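Local coordinates for virulence factor (Pectobacterium carotovorum, PDB 2W3Y), which acts as a virulence factor of a Drosophila pathogen, an S-palmitoylated protein with a new fold that binds lipid vesicles, at residues Glu51-Leu56 with Gly183-Lys188; Glu68-Val73 with Asn245-Tyr250; Lys161-Tyr166 with Phe198-Lys203. One frame throughout, in Å; residues are numbered along the deposited sequence.

Contact 1: residues Glu51-Leu56 with Gly183-Lys188; sequences EAPKHL and GNVFYK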
loop_
_atom_site.group_PDB
_atom_site.type_symbol
_atom_site.label_atom_id
_atom_site.label_comp_id
_atom_site.label_asym_id
_atom_site.label_seq_id
_atom_site.Cartn_x
_atom_site.Cartn_y
_atom_site.Cartn_z
ATOM N N GLU A 51 10.682 -7.944 13.449
ATOM C CA GLU A 51 10.035 -7.758 14.742
ATOM C C GLU A 51 10.667 -6.562 15.437
ATOM O O GLU A 51 11.872 -6.328 15.313
ATOM C CB GLU A 51 10.171 -9.015 15.611
ATOM C CG GLU A 51 9.293 -10.205 15.172
ATOM C CD GLU A 51 7.875 -10.155 15.745
ATOM O OE1 GLU A 51 7.542 -9.191 16.485
ATOM O OE2 GLU A 51 7.077 -11.080 15.452
ATOM N N ALA A 52 9.832 -5.798 16.128
ATOM C CA ALA A 52 10.256 -4.640 16.897
ATOM C C ALA A 52 10.930 -5.075 18.205
ATOM O O ALA A 52 10.548 -6.092 18.774
ATOM C CB ALA A 52 9.056 -3.760 17.197
ATOM N N PRO A 53 11.950 -4.313 18.663
ATOM C CA PRO A 53 12.476 -4.523 20.009
ATOM C C PRO A 53 11.432 -4.165 21.060
ATOM O O PRO A 53 10.513 -3.380 20.795
ATOM C CB PRO A 53 13.665 -3.558 20.087
ATOM C CG PRO A 53 13.379 -2.509 19.070
ATOM C CD PRO A 53 12.664 -3.227 17.963
ATOM N N LYS A 54 11.589 -4.736 22.251
ATOM C CA LYS A 54 10.592 -4.624 23.322
ATOM C C LYS A 54 10.029 -3.209 23.483
ATOM O O LYS A 54 8.815 -3.032 23.589
ATOM C CB LYS A 54 11.155 -5.161 24.651
ATOM C CG LYS A 54 11.401 -6.678 24.652
ATOM C CD LYS A 54 12.908 -7.089 24.616
ATOM C CE LYS A 54 13.513 -7.145 23.193
ATOM N NZ LYS A 54 14.318 -5.930 22.874
ATOM N N HIS A 55 10.907 -2.208 23.452
ATOM C CA HIS A 55 10.509 -0.809 23.656
ATOM C C HIS A 55 9.811 -0.117 22.464
ATOM O O HIS A 55 9.403 1.048 22.578
ATOM C CB HIS A 55 11.710 0.024 24.124
ATOM C CG HIS A 55 12.725 0.298 23.055
ATOM N ND1 HIS A 55 12.859 1.532 22.453
ATOM C CD2 HIS A 55 13.667 -0.496 22.491
ATOM C CE1 HIS A 55 13.833 1.487 21.564
ATOM N NE2 HIS A 55 14.341 0.267 21.568
ATOM N N LEU A 56 9.658 -0.818 21.337
ATOM C CA LEU A 56 8.976 -0.222 20.174
ATOM C C LEU A 56 7.687 -0.950 19.765
ATOM O O LEU A 56 6.915 -0.431 18.962
ATOM C CB LEU A 56 9.941 -0.080 18.974
ATOM C CG LEU A 56 11.084 0.944 19.094
ATOM C CD1 LEU A 56 12.117 0.756 17.988
ATOM C CD2 LEU A 56 10.573 2.393 19.114
ATOM N N GLY A 183 23.809 1.727 15.126
ATOM C CA GLY A 183 23.358 0.395 15.533
ATOM C C GLY A 183 22.042 0.363 16.300
ATOM O O GLY A 183 21.614 -0.694 16.768
ATOM N N ASN A 184 21.390 1.517 16.427
ATOM C CA ASN A 184 20.122 1.610 17.145
ATOM C C ASN A 184 18.919 1.466 16.231
ATOM O O ASN A 184 18.854 2.099 15.162
ATOM C CB ASN A 184 20.031 2.933 17.894
ATOM C CG ASN A 184 21.148 3.097 18.891
ATOM O OD1 ASN A 184 21.436 2.191 19.666
ATOM N ND2 ASN A 184 21.799 4.242 18.857
ATOM N N VAL A 185 17.961 0.655 16.665
ATOM C CA VAL A 185 16.748 0.402 15.874
ATOM C C VAL A 185 15.799 1.590 15.906
ATOM O O VAL A 185 15.510 2.148 16.976
ATOM C CB VAL A 185 16.009 -0.873 16.345
ATOM C CG1 VAL A 185 14.708 -1.086 15.548
ATOM C CG2 VAL A 185 16.903 -2.090 16.193
ATOM N N PHE A 186 15.312 1.975 14.727
ATOM C CA PHE A 186 14.265 2.968 14.619
ATOM C C PHE A 186 12.997 2.360 14.002
ATOM O O PHE A 186 13.047 1.325 13.305
ATOM C CB PHE A 186 14.739 4.190 13.811
ATOM C CG PHE A 186 15.132 3.864 12.393
ATOM C CD1 PHE A 186 14.165 3.763 11.392
ATOM C CD2 PHE A 186 16.466 3.635 12.062
ATOM C CE1 PHE A 186 14.521 3.459 10.091
ATOM C CE2 PHE A 186 16.836 3.325 10.750
ATOM C CZ PHE A 186 15.850 3.233 9.766
ATOM N N TYR A 187 11.869 3.005 14.275
ATOM C CA TYR A 187 10.612 2.681 13.614
ATOM C C TYR A 187 10.220 3.792 12.626
ATOM O O TYR A 187 10.036 4.954 13.016
ATOM C CB TYR A 187 9.518 2.371 14.655
ATOM C CG TYR A 187 8.119 2.228 14.103
ATOM C CD1 TYR A 187 7.844 1.389 13.011
ATOM C CD2 TYR A 187 7.061 2.934 14.680
ATOM C CE1 TYR A 187 6.546 1.269 12.513
ATOM C CE2 TYR A 187 5.773 2.818 14.197
ATOM C CZ TYR A 187 5.516 1.987 13.115
ATOM O OH TYR A 187 4.227 1.873 12.637
ATOM N N LYS A 188 10.137 3.431 11.336
ATOM C CA LYS A 188 9.634 4.341 10.306
ATOM C C LYS A 188 8.350 3.787 9.677
ATOM O O LYS A 188 8.397 2.783 8.964
ATOM C CB LYS A 188 10.702 4.592 9.225
ATOM C CG LYS A 188 10.331 5.669 8.192
ATOM C CD LYS A 188 11.271 5.667 6.968
ATOM C CE LYS A 188 12.699 6.088 7.324
ATOM N NZ LYS A 188 12.778 7.451 7.950
#
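Pro-53 and Leu-56 close over Val-185, an example of a loop held against a strand end by aliphatic contact. The apolar contacts come first. Val-185 turns its CG1 methyl to the loop, where it meets Pro-53 CD at 3.8 Å and Leu-56 CD1 at 4.0 Å; the proline and valine side chains meet tip to tip, Pro-53 CG lying 4.1 Å from Val-185 CB. With CG1 anti to the backbone N (chi1 177°), the valine turns this one branch to face both loop residues. Leu-56 comes at it obliquely, with the same CD1 methyl that serves the next group of contacts.

That second group joins side chain to backbone. Leu-56 CD1 lies 3.8 Å from Val-185 O and, more loosely, 4.3 Å from Tyr-187 N, so one methyl faces the main chain between the two residues.

Polar bonds are made within the loop, or from the strand to its neighbours. In the loop, Leu-56 N donates to Pro-53 O at 2.8 Å, closing a type I turn that sets the proline ring and the leucine on the same partner. On the strand, Phe-186 and Lys-188 make backbone bonds to Phe-178 and Asp-176 of strand 166-179, in the antiparallel hairpin. Tyr-187 starts toward the loop, but its hydroxyl leads away to His-175 ND1.

With no polar bond exchanged between the segments, the fit depends on the shapes of proline, leucine and valine: weakly directional contacts that join the loop before helix 57-81 to the start of strand 185-198.

Contact 2: residues Glu68-Val73 with Asn245-Tyr250; sequences ERFVAV and NFLDKY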
loop_
_atom_site.group_PDB
_atom_site.type_symbol
_atom_site.label_atom_id
_atom_site.label_comp_id
_atom_site.label_asym_id
_atom_site.label_seq_id
_atom_site.Cartn_x
_atom_site.Cartn_y
_atom_site.Cartn_z
ATOM N N GLU A 68 -3.448 1.421 8.343
ATOM C CA GLU A 68 -4.572 0.708 7.693
ATOM C C GLU A 68 -5.829 1.601 7.618
ATOM O O GLU A 68 -6.591 1.560 6.639
ATOM C CB GLU A 68 -4.885 -0.631 8.375
ATOM C CG GLU A 68 -3.738 -1.662 8.278
ATOM C CD GLU A 68 -4.161 -3.125 8.493
ATOM O OE1 GLU A 68 -5.357 -3.421 8.754
ATOM O OE2 GLU A 68 -3.272 -4.008 8.371
ATOM N N ARG A 69 -6.021 2.420 8.647
ATOM C CA ARG A 69 -7.129 3.367 8.682
ATOM C C ARG A 69 -6.961 4.489 7.655
ATOM O O ARG A 69 -7.935 4.866 6.996
ATOM C CB ARG A 69 -7.303 3.946 10.087
ATOM C CG ARG A 69 -7.828 2.912 11.099
ATOM C CD ARG A 69 -7.981 3.530 12.482
ATOM N NE ARG A 69 -9.244 4.266 12.562
ATOM C CZ ARG A 69 -9.631 5.030 13.581
ATOM N NH1 ARG A 69 -8.852 5.190 14.649
ATOM N NH2 ARG A 69 -10.812 5.638 13.527
ATOM N N PHE A 70 -5.738 5.007 7.531
ATOM C CA PHE A 70 -5.393 5.999 6.498
ATOM C C PHE A 70 -5.576 5.442 5.077
ATOM O O PHE A 70 -6.118 6.124 4.196
ATOM C CB PHE A 70 -3.970 6.533 6.697
ATOM C CG PHE A 70 -3.885 7.769 7.584
ATOM C CD1 PHE A 70 -4.456 8.978 7.183
ATOM C CD2 PHE A 70 -3.208 7.716 8.809
ATOM C CE1 PHE A 70 -4.367 10.117 7.992
ATOM C CE2 PHE A 70 -3.111 8.839 9.635
ATOM C CZ PHE A 70 -3.690 10.042 9.235
ATOM N N VAL A 71 -5.147 4.196 4.865
ATOM C CA VAL A 71 -5.349 3.528 3.569
ATOM C C VAL A 71 -6.837 3.407 3.218
ATOM O O VAL A 71 -7.231 3.744 2.084
ATOM C CB VAL A 71 -4.583 2.131 3.480
ATOM C CG1 VAL A 71 -4.969 1.359 2.196
ATOM C CG2 VAL A 71 -3.073 2.349 3.541
ATOM N N ALA A 72 -7.663 2.967 4.179
ATOM C CA ALA A 72 -9.119 2.852 3.973
ATOM C C ALA A 72 -9.797 4.236 3.781
ATOM O O ALA A 72 -10.704 4.369 2.954
ATOM C CB ALA A 72 -9.796 2.079 5.132
ATOM N N VAL A 73 -9.337 5.250 4.524
ATOM C CA VAL A 73 -9.806 6.654 4.305
ATOM C C VAL A 73 -9.524 7.133 2.869
ATOM O O VAL A 73 -10.420 7.670 2.206
ATOM C CB VAL A 73 -9.234 7.649 5.370
ATOM C CG1 VAL A 73 -9.421 9.123 4.947
ATOM C CG2 VAL A 73 -9.895 7.415 6.697
ATOM N N ASN A 245 -9.614 12.383 15.302
ATOM C CA ASN A 245 -10.896 12.947 14.887
ATOM C C ASN A 245 -11.129 12.807 13.385
ATOM O O ASN A 245 -12.222 12.457 12.944
ATOM C CB ASN A 245 -11.022 14.431 15.288
ATOM C CG ASN A 245 -11.243 14.636 16.799
ATOM O OD1 ASN A 245 -11.773 13.768 17.498
ATOM N ND2 ASN A 245 -10.836 15.802 17.297
ATOM N N PHE A 246 -10.097 13.104 12.607
ATOM C CA PHE A 246 -10.165 12.988 11.149
ATOM C C PHE A 246 -10.428 11.533 10.741
ATOM O O PHE A 246 -11.328 11.252 9.944
ATOM C CB PHE A 246 -8.862 13.499 10.534
ATOM C CG PHE A 246 -8.774 13.303 9.046
ATOM C CD1 PHE A 246 -9.281 14.263 8.175
ATOM C CD2 PHE A 246 -8.162 12.164 8.517
ATOM C CE1 PHE A 246 -9.213 14.096 6.796
ATOM C CE2 PHE A 246 -8.086 11.986 7.136
ATOM C CZ PHE A 246 -8.623 12.951 6.277
ATOM N N LEU A 247 -9.635 10.620 11.292
ATOM C CA LEU A 247 -9.806 9.186 11.024
ATOM C C LEU A 247 -11.202 8.660 11.418
ATOM O O LEU A 247 -11.814 7.889 10.676
ATOM C CB LEU A 247 -8.687 8.368 11.681
ATOM C CG LEU A 247 -7.255 8.515 11.138
ATOM C CD1 LEU A 247 -6.370 7.500 11.802
ATOM C CD2 LEU A 247 -7.177 8.359 9.607
ATOM N N ASP A 248 -11.711 9.115 12.565
ATOM C CA ASP A 248 -13.067 8.784 13.014
ATOM C C ASP A 248 -14.172 9.307 12.082
ATOM O O ASP A 248 -15.148 8.608 11.813
ATOM C CB ASP A 248 -13.280 9.263 14.468
ATOM C CG ASP A 248 -12.676 8.313 15.492
ATOM O OD1 ASP A 248 -12.350 7.157 15.119
ATOM O OD2 ASP A 248 -12.536 8.701 16.680
ATOM N N LYS A 249 -13.996 10.516 11.560
ATOM C CA LYS A 249 -15.002 11.144 10.706
ATOM C C LYS A 249 -15.129 10.524 9.294
ATOM O O LYS A 249 -16.229 10.430 8.733
ATOM C CB LYS A 249 -14.721 12.654 10.611
ATOM C CG LYS A 249 -15.860 13.476 10.008
ATOM C CD LYS A 249 -15.608 14.985 10.136
ATOM C CE LYS A 249 -16.539 15.795 9.239
ATOM N NZ LYS A 249 -16.113 17.242 9.139
ATOM N N TYR A 250 -14.003 10.102 8.727
ATOM C CA TYR A 250 -13.970 9.703 7.325
ATOM C C TYR A 250 -13.653 8.223 7.132
ATOM O O TYR A 250 -13.314 7.791 6.020
ATOM C CB TYR A 250 -12.998 10.602 6.563
ATOM C CG TYR A 250 -13.430 12.068 6.576
ATOM C CD1 TYR A 250 -14.577 12.474 5.892
ATOM C CD2 TYR A 250 -12.704 13.029 7.278
ATOM C CE1 TYR A 250 -14.995 13.801 5.898
ATOM C CE2 TYR A 250 -13.113 14.375 7.292
ATOM C CZ TYR A 250 -14.259 14.744 6.602
ATOM O OH TYR A 250 -14.687 16.050 6.589
HETATM O O HOH W 1 -10.553 5.701 10.091
#
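Leu-247 pushes its CD2 methyl onto the Phe-70 ring at the centre of this helix pair, a CH-pi contact 3.6 Å from the ring centroid and 10° off the normal. The same methyl lies 4.1 Å from Val-73 CG2. Val-73 divides its branches: CG1 meets Phe-246 CE2 at 3.8 Å, while CG2 reaches the backbone at Tyr-250 O, 3.5 Å away.

Further out, Leu-247 changes partner. Its CB sits over one face of the Arg-69 guanidinium, whose NH2 donates to Asp-248 OD1 at 2.7 Å (N-H...O 151°) in a salt bridge. The acceptor lies in the guanidinium plane, but OD1 is met on its anti side by a donor tilted out of the carboxylate plane. A bend at chi3 swings the arginine end across to Asp-248. A water beside it gives a hydrogen to Leu-247 O at 2.6 Å and accepts a weak bond from Arg-69 NE.

The short helical segments approach to 10.0 Å between axes and cross at 46°. Phe-105 meets both phenylalanine rings, helix 9-18 adds Phe-14 against Phe-246 and Val-73, and Phe-191 of strand 185-198 touches Phe-70, joining the helix pair to the sheet.

Contact 3: residues Lys161-Tyr166 with Phe198-Lys203; sequences KTQANY and FKQEQK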
loop_
_atom_site.group_PDB
_atom_site.type_symbol
_atom_site.label_atom_id
_atom_site.label_comp_id
_atom_site.label_asym_id
_atom_site.label_seq_id
_atom_site.Cartn_x
_atom_site.Cartn_y
_atom_site.Cartn_z
ATOM N N LYS A 161 -10.094 -11.122 -19.542
ATOM C CA LYS A 161 -11.453 -10.981 -20.056
ATOM C C LYS A 161 -11.479 -10.210 -21.362
ATOM O O LYS A 161 -12.265 -10.551 -22.251
ATOM C CB LYS A 161 -12.366 -10.329 -19.016
ATOM C CG LYS A 161 -12.768 -11.284 -17.895
ATOM C CD LYS A 161 -13.696 -10.638 -16.872
ATOM C CE LYS A 161 -14.209 -11.688 -15.888
ATOM N NZ LYS A 161 -14.851 -11.108 -14.678
ATOM N N THR A 162 -10.622 -9.186 -21.478
ATOM C CA THR A 162 -10.459 -8.434 -22.735
ATOM C C THR A 162 -8.989 -8.185 -23.088
ATOM O O THR A 162 -8.072 -8.547 -22.328
ATOM C CB THR A 162 -11.196 -7.057 -22.721
ATOM O OG1 THR A 162 -10.491 -6.138 -21.883
ATOM C CG2 THR A 162 -12.644 -7.175 -22.230
ATOM N N GLN A 163 -8.774 -7.528 -24.232
ATOM C CA GLN A 163 -7.427 -7.195 -24.706
ATOM C C GLN A 163 -6.884 -5.905 -24.095
ATOM O O GLN A 163 -5.715 -5.560 -24.288
ATOM C CB GLN A 163 -7.419 -7.071 -26.235
ATOM C CG GLN A 163 -7.676 -8.368 -26.956
ATOM C CD GLN A 163 -6.621 -9.411 -26.664
ATOM O OE1 GLN A 163 -6.924 -10.492 -26.162
ATOM N NE2 GLN A 163 -5.373 -9.087 -26.963
ATOM N N ALA A 164 -7.731 -5.181 -23.380
ATOM C CA ALA A 164 -7.366 -3.888 -22.838
ATOM C C ALA A 164 -6.279 -3.990 -21.755
ATOM O O ALA A 164 -6.056 -5.075 -21.184
ATOM C CB ALA A 164 -8.601 -3.190 -22.293
ATOM N N ASN A 165 -5.582 -2.882 -21.503
ATOM C CA ASN A 165 -4.653 -2.820 -20.368
ATOM C C ASN A 165 -5.460 -2.997 -19.089
ATOM O O ASN A 165 -6.617 -2.564 -19.027
ATOM C CB ASN A 165 -3.895 -1.489 -20.325
ATOM C CG ASN A 165 -2.895 -1.314 -21.487
ATOM O OD1 ASN A 165 -2.501 -2.272 -22.185
ATOM N ND2 ASN A 165 -2.443 -0.075 -21.655
ATOM N N TYR A 166 -4.861 -3.637 -18.088
ATOM C CA TYR A 166 -5.536 -3.904 -16.812
ATOM C C TYR A 166 -4.830 -3.114 -15.682
ATOM O O TYR A 166 -3.672 -3.383 -15.327
ATOM C CB TYR A 166 -5.552 -5.416 -16.521
ATOM C CG TYR A 166 -6.365 -5.819 -15.303
ATOM C CD1 TYR A 166 -7.751 -6.060 -15.402
ATOM C CD2 TYR A 166 -5.754 -5.934 -14.039
ATOM C CE1 TYR A 166 -8.495 -6.424 -14.268
ATOM C CE2 TYR A 166 -6.484 -6.308 -12.923
ATOM C CZ TYR A 166 -7.839 -6.543 -13.036
ATOM O OH TYR A 166 -8.540 -6.898 -11.901
ATOM N N PHE A 198 -1.054 -3.882 -16.468
ATOM C CA PHE A 198 -0.554 -5.000 -17.253
ATOM C C PHE A 198 -1.023 -4.788 -18.687
ATOM O O PHE A 198 -2.218 -4.712 -18.935
ATOM C CB PHE A 198 -1.133 -6.341 -16.777
ATOM C CG PHE A 198 -0.629 -6.813 -15.446
ATOM C CD1 PHE A 198 0.370 -7.795 -15.373
ATOM C CD2 PHE A 198 -1.187 -6.328 -14.257
ATOM C CE1 PHE A 198 0.836 -8.273 -14.136
ATOM C CE2 PHE A 198 -0.737 -6.807 -13.003
ATOM C CZ PHE A 198 0.286 -7.774 -12.947
ATOM N N LYS A 199 -0.077 -4.711 -19.613
ATOM C CA LYS A 199 -0.355 -4.760 -21.052
ATOM C C LYS A 199 -0.683 -6.208 -21.454
ATOM O O LYS A 199 -0.326 -7.149 -20.743
ATOM C CB LYS A 199 0.878 -4.280 -21.844
ATOM C CG LYS A 199 1.354 -2.867 -21.528
ATOM C CD LYS A 199 2.324 -2.370 -22.615
ATOM C CE LYS A 199 3.400 -1.472 -22.056
ATOM N NZ LYS A 199 2.855 -0.312 -21.309
ATOM N N GLN A 200 -1.353 -6.395 -22.592
ATOM C CA GLN A 200 -1.755 -7.748 -23.008
ATOM C C GLN A 200 -0.628 -8.788 -22.884
ATOM O O GLN A 200 -0.833 -9.858 -22.324
ATOM C CB GLN A 200 -2.324 -7.759 -24.442
ATOM C CG GLN A 200 -2.866 -9.136 -24.861
ATOM C CD GLN A 200 -3.952 -9.638 -23.923
ATOM O OE1 GLN A 200 -4.856 -8.890 -23.559
ATOM N NE2 GLN A 200 -3.863 -10.901 -23.520
ATOM N N GLU A 201 0.565 -8.441 -23.376
ATOM C CA GLU A 201 1.709 -9.367 -23.423
ATOM C C GLU A 201 2.301 -9.665 -22.032
ATOM O O GLU A 201 3.069 -10.609 -21.863
ATOM C CB GLU A 201 2.779 -8.849 -24.394
ATOM C CG GLU A 201 3.442 -7.520 -23.967
ATOM C CD GLU A 201 4.621 -7.110 -24.845
ATOM O OE1 GLU A 201 4.402 -6.721 -26.026
ATOM O OE2 GLU A 201 5.777 -7.153 -24.344
ATOM N N GLN A 202 1.920 -8.861 -21.043
ATOM C CA GLN A 202 2.349 -9.054 -19.660
ATOM C C GLN A 202 1.385 -9.896 -18.813
ATOM O O GLN A 202 1.726 -10.280 -17.689
ATOM C CB GLN A 202 2.527 -7.694 -18.994
ATOM C CG GLN A 202 3.682 -6.888 -19.519
ATOM C CD GLN A 202 3.711 -5.523 -18.916
ATOM O OE1 GLN A 202 2.782 -4.733 -19.098
ATOM N NE2 GLN A 202 4.799 -5.210 -18.212
ATOM N N LYS A 203 0.189 -10.183 -19.329
ATOM C CA LYS A 203 -0.852 -10.813 -18.495
ATOM C C LYS A 203 -0.481 -12.197 -17.972
ATOM O O LYS A 203 -0.869 -12.558 -16.858
ATOM C CB LYS A 203 -2.229 -10.802 -19.182
ATOM C CG LYS A 203 -2.776 -9.390 -19.295
ATOM C CD LYS A 203 -4.043 -9.297 -20.104
ATOM C CE LYS A 203 -4.441 -7.842 -20.307
ATOM N NZ LYS A 203 -5.769 -7.756 -21.012
HETATM O O HOH W 2 -6.940 -11.507 -22.728
HETATM O O HOH W 3 -3.155 -4.620 -23.451
#
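Lys-203 sends its ammonium group back across the contact into a cluster of oxygens supplied by main chain and amide. NZ donates to Ala-164 O at 2.7 Å, in the carbonyl plane, and to Gln-200 OE1 at 2.9 Å, from above that amide's plane; Thr-162 O is also 2.8 Å away. Met-159 O, just before the first segment, is a further acceptor. The setting is the open end of the antiparallel hairpin of strands 166-179 and 185-198, where the chain enters one strand and leaves the other. An extended chain beyond CG (chi2 173°) lets the buried lysine reach the first segment, and the gathered oxygens would be expected to favour its charged form.

The hairpin's last rung is the hydrogen-bonded pair Tyr-166 and Phe-198. Tyr-166 N donates to Phe-198 O at 3.0 Å, and Phe-198 N returns the bond to Tyr-166 O. Both side chains leave on the same face of the sheet and pack against helix 142-159, notably Met-159. The Phe-198 ring, with Tyr-166 O at its edge, also touches the bound palmitic acid and so forms part of the lipid's surroundings.

Before this rung the first segment bends through an ST turn, with Ala-164 N donating to Thr-162 OG1. Nearer the surface the Gln-163 and Gln-200 side chains cross obliquely, their amide planes 26° apart. Gln-163 NE2 lies 3.3 Å from Gln-200 CG, a packing contact; its geometry toward Gln-200 OE1 is too poor for a hydrogen bond. Water joins the two segments near by: one molecule accepts from Gln-200 NE2 and probably donates to Thr-162 O, and another accepts from Gln-200 N at 2.7 Å and donates to Asn-165 OD1 at 2.7 Å and to Gln-163 O at 2.9 Å.

Strand 185-198 runs past all three contacts: its first residues belong to contact 1 and its last, Phe-198, to contact 3, with centres 42 Å apart on opposite sides of the chain's centre; between them, Phe-191 of the strand touches Phe-70 of contact 2. Helix 57-81 gives a second link, following the loop of contact 1 and carrying residues 68-73. Along the chain contact 1 crosses both others, whereas contact 3 is nested within the loop closed by contact 2, their centres 33 Å apart. Sheet and helical region are thus interwoven in sequence, while the palmitic acid lies beside contact 3, whose nearest atoms are about 17 Å from contact 2.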